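Long-range contact in 16S rRNA methyltransferase (Streptomyces sp. DSM 40477, PDB 3MQ2), which methylates the N1 position of adenine 1408 in 16S rRNA, using S-adenosyl-L-methionine, and so confers resistance to aminoglycosides such as kanamycin and apramycin: residues V55-K61 against L84-T89. Sequence-based numbering, arbitrary orientation.
Sequences VALDADK and LYLWAT. With SAH (S-adenosyl-L-homocysteine), chain C.
Ala56 holds the parallel strands 55-58 and 84-87 together with both its backbone groups, N to Leu84 O (2.9 Å) and O from Leu86 N (2.8 Å). The ladder continues through Asp58 N to Leu86 O and ends with Ala88 N on Asp58 O. On one sheet face Val55 CG1, anti to its backbone nitrogen (chi1 -179°), meets Leu86 CD1 at 3.6 Å, with Leu57 packed beside Leu86; on the other, Ala56 CB rests against the Tyr85 ring, whose hydroxyl is hydrogen-bonded to Gly39 O. At the end of strand 84-87 the Trp87 side chain reaches over to the turn after Asp58: NE1 donates to Ala59 O (2.9 Å) in a bent hydrogen bond (N-H...O 133°), and Lys61 CD makes a CH-pi contact over the indole face, 3.6 Å from the centre of the six-membered ring of Trp87. Asp58 receives both ribose hydroxyls of S-adenosyl-L-homocysteine, O3' on OD1 (2.7 Å) and O2' on OD2 (2.9 Å). Its OD2 also accepts Asp60 N in an Asx turn and its OD1 Gly37 N, so each carboxylate oxygen takes two hydrogen bonds. An acidic residue ending the second core strand and gripping the ribose is a hallmark of Rossmann-fold methyltransferases; here it sits in the beta-alpha-beta unit formed with helix 65-71.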
loop_
_atom_site.group_PDB
_atom_site.type_symbol
_atom_site.label_atom_id
_atom_site.label_comp_id
_atom_site.label_asym_id
_atom_site.label_seq_id
_atom_site.Cartn_x
_atom_site.Cartn_y
_atom_site.Cartn_z
ATOM N N VAL A 55 0.731 1.227 -9.641
ATOM C CA VAL A 55 -0.002 -0.031 -9.635
ATOM C C VAL A 55 -0.656 -0.155 -8.267
ATOM O O VAL A 55 -0.026 0.123 -7.248
ATOM C CB VAL A 55 0.946 -1.234 -9.876
ATOM C CG1 VAL A 55 0.164 -2.551 -9.897
ATOM C CG2 VAL A 55 1.700 -1.060 -11.197
ATOM N N ALA A 56 -1.918 -0.561 -8.230
ATOM C CA ALA A 56 -2.596 -0.695 -6.946
ATOM C C ALA A 56 -3.385 -1.973 -6.950
ATOM O O ALA A 56 -3.990 -2.329 -7.952
ATOM C CB ALA A 56 -3.518 0.496 -6.682
ATOM N N LEU A 57 -3.364 -2.689 -5.836
ATOM C CA LEU A 57 -4.083 -3.953 -5.813
ATOM C C LEU A 57 -4.899 -4.122 -4.547
ATOM O O LEU A 57 -4.631 -3.485 -3.512
ATOM C CB LEU A 57 -3.127 -5.124 -6.019
ATOM C CG LEU A 57 -1.905 -5.189 -5.111
ATOM C CD1 LEU A 57 -2.281 -5.870 -3.816
ATOM C CD2 LEU A 57 -0.778 -5.948 -5.796
ATOM N N ASP A 58 -5.933 -4.952 -4.646
ATOM C CA ASP A 58 -6.701 -5.318 -3.467
ATOM C C ASP A 58 -7.247 -6.707 -3.684
ATOM O O ASP A 58 -7.488 -7.114 -4.827
ATOM C CB ASP A 58 -7.874 -4.365 -3.248
ATOM C CG ASP A 58 -8.381 -4.389 -1.817
ATOM O OD1 ASP A 58 -7.929 -3.537 -1.019
ATOM O OD2 ASP A 58 -9.207 -5.268 -1.478
ATOM N N ALA A 59 -7.462 -7.416 -2.583
ATOM C CA ALA A 59 -8.064 -8.757 -2.643
ATOM C C ALA A 59 -9.518 -8.703 -3.096
ATOM O O ALA A 59 -10.045 -9.680 -3.640
ATOM C CB ALA A 59 -7.975 -9.417 -1.282
ATOM N N ASP A 60 -10.179 -7.570 -2.858
ATOM C CA ASP A 60 -11.601 -7.429 -3.175
ATOM C C ASP A 60 -11.818 -6.550 -4.412
ATOM O O ASP A 60 -11.702 -5.327 -4.334
ATOM C CB ASP A 60 -12.341 -6.832 -1.971
ATOM C CG ASP A 60 -13.836 -6.660 -2.215
ATOM O OD1 ASP A 60 -14.297 -6.815 -3.367
ATOM O OD2 ASP A 60 -14.556 -6.355 -1.242
ATOM N N LYS A 61 -12.138 -7.165 -5.547
ATOM C CA LYS A 61 -12.235 -6.421 -6.799
ATOM C C LYS A 61 -13.378 -5.410 -6.799
ATOM O O LYS A 61 -13.292 -4.381 -7.466
ATOM C CB LYS A 61 -12.344 -7.355 -8.012
ATOM C CG LYS A 61 -13.587 -8.253 -8.057
ATOM C CD LYS A 61 -13.529 -9.174 -9.287
ATOM C CE LYS A 61 -14.569 -10.292 -9.242
ATOM N NZ LYS A 61 -15.966 -9.783 -9.286
ATOM N N LEU A 84 -2.839 1.536 -12.857
ATOM C CA LEU A 84 -3.292 0.192 -13.131
ATOM C C LEU A 84 -3.792 -0.431 -11.833
ATOM O O LEU A 84 -3.052 -0.512 -10.857
ATOM C CB LEU A 84 -2.122 -0.621 -13.696
ATOM C CG LEU A 84 -2.294 -2.122 -13.847
ATOM C CD1 LEU A 84 -3.346 -2.420 -14.896
ATOM C CD2 LEU A 84 -0.955 -2.745 -14.244
ATOM N N TYR A 85 -5.056 -0.846 -11.825
ATOM C CA TYR A 85 -5.637 -1.547 -10.684
ATOM C C TYR A 85 -5.643 -3.051 -10.945
ATOM O O TYR A 85 -6.075 -3.506 -12.010
ATOM C CB TYR A 85 -7.070 -1.062 -10.435
ATOM C CG TYR A 85 -7.121 0.351 -9.915
ATOM C CD1 TYR A 85 -6.869 0.622 -8.583
ATOM C CD2 TYR A 85 -7.396 1.419 -10.767
ATOM C CE1 TYR A 85 -6.908 1.918 -8.102
ATOM C CE2 TYR A 85 -7.426 2.717 -10.302
ATOM C CZ TYR A 85 -7.179 2.957 -8.968
ATOM O OH TYR A 85 -7.213 4.244 -8.495
ATOM N N LEU A 86 -5.169 -3.822 -9.968
ATOM C CA LEU A 86 -5.056 -5.273 -10.120
ATOM C C LEU A 86 -5.788 -6.002 -8.998
ATOM O O LEU A 86 -5.876 -5.520 -7.875
ATOM C CB LEU A 86 -3.579 -5.696 -10.092
ATOM C CG LEU A 86 -2.674 -5.100 -11.166
ATOM C CD1 LEU A 86 -1.255 -5.672 -11.034
ATOM C CD2 LEU A 86 -3.208 -5.371 -12.577
ATOM N N TRP A 87 -6.286 -7.189 -9.305
ATOM C CA TRP A 87 -6.995 -8.007 -8.329
ATOM C C TRP A 87 -6.022 -9.023 -7.782
ATOM O O TRP A 87 -5.622 -9.933 -8.498
ATOM C CB TRP A 87 -8.116 -8.748 -9.051
ATOM C CG TRP A 87 -9.100 -9.472 -8.191
ATOM C CD1 TRP A 87 -9.391 -9.252 -6.864
ATOM C CD2 TRP A 87 -9.953 -10.545 -8.619
ATOM N NE1 TRP A 87 -10.387 -10.126 -6.455
ATOM C CE2 TRP A 87 -10.740 -10.921 -7.509
ATOM C CE3 TRP A 87 -10.132 -11.207 -9.837
ATOM C CZ2 TRP A 87 -11.687 -11.945 -7.584
ATOM C CZ3 TRP A 87 -11.079 -12.226 -9.906
ATOM C CH2 TRP A 87 -11.837 -12.587 -8.786
ATOM N N ALA A 88 -5.618 -8.871 -6.527
ATOM C CA ALA A 88 -4.616 -9.774 -5.965
ATOM C C ALA A 88 -4.506 -9.595 -4.469
ATOM O O ALA A 88 -4.779 -8.519 -3.952
ATOM C CB ALA A 88 -3.246 -9.522 -6.605
ATOM N N THR A 89 -4.090 -10.655 -3.782
ATOM C CA THR A 89 -3.822 -10.562 -2.351
ATOM C C THR A 89 -2.344 -10.343 -2.089
ATOM O O THR A 89 -1.496 -10.638 -2.931
ATOM C CB THR A 89 -4.210 -11.857 -1.632
ATOM O OG1 THR A 89 -3.338 -12.911 -2.052
ATOM C CG2 THR A 89 -5.653 -12.228 -1.963
HETATM N N SAH C . -5.343 1.488 1.788
HETATM C CA SAH C . -6.754 1.734 1.543
HETATM C CB SAH C . -7.618 0.610 2.111
HETATM C CG SAH C . -7.226 0.163 3.515
HETATM S SD SAH C . -8.501 -0.886 4.259
HETATM C C SAH C . -7.143 3.062 2.164
HETATM O O SAH C . -8.266 3.538 1.992
HETATM O OXT SAH C . -6.329 3.674 2.855
HETATM C "C5'" SAH C . -7.356 -2.278 4.081
HETATM C "C4'" SAH C . -7.485 -2.949 2.718
HETATM O "O4'" SAH C . -6.552 -4.006 2.637
HETATM C "C3'" SAH C . -8.861 -3.574 2.482
HETATM O "O3'" SAH C . -9.365 -3.126 1.248
HETATM C "C2'" SAH C . -8.636 -5.066 2.378
HETATM O "O2'" SAH C . -9.433 -5.637 1.356
HETATM C "C1'" SAH C . -7.163 -5.127 2.028
HETATM N N9 SAH C . -6.482 -6.346 2.480
HETATM C C8 SAH C . -6.462 -6.917 3.726
HETATM N N7 SAH C . -5.678 -8.029 3.666
HETATM C C5 SAH C . -5.206 -8.149 2.398
HETATM C C6 SAH C . -4.378 -9.074 1.778
HETATM N N6 SAH C . -3.874 -10.100 2.458
HETATM N N1 SAH C . -4.076 -8.910 0.446
HETATM C C2 SAH C . -4.585 -7.849 -0.273
HETATM N N3 SAH C . -5.414 -6.935 0.337
HETATM C C4 SAH C . -5.702 -7.093 1.651
HETATM O O HOH W 1 -13.119 -10.089 -4.841
#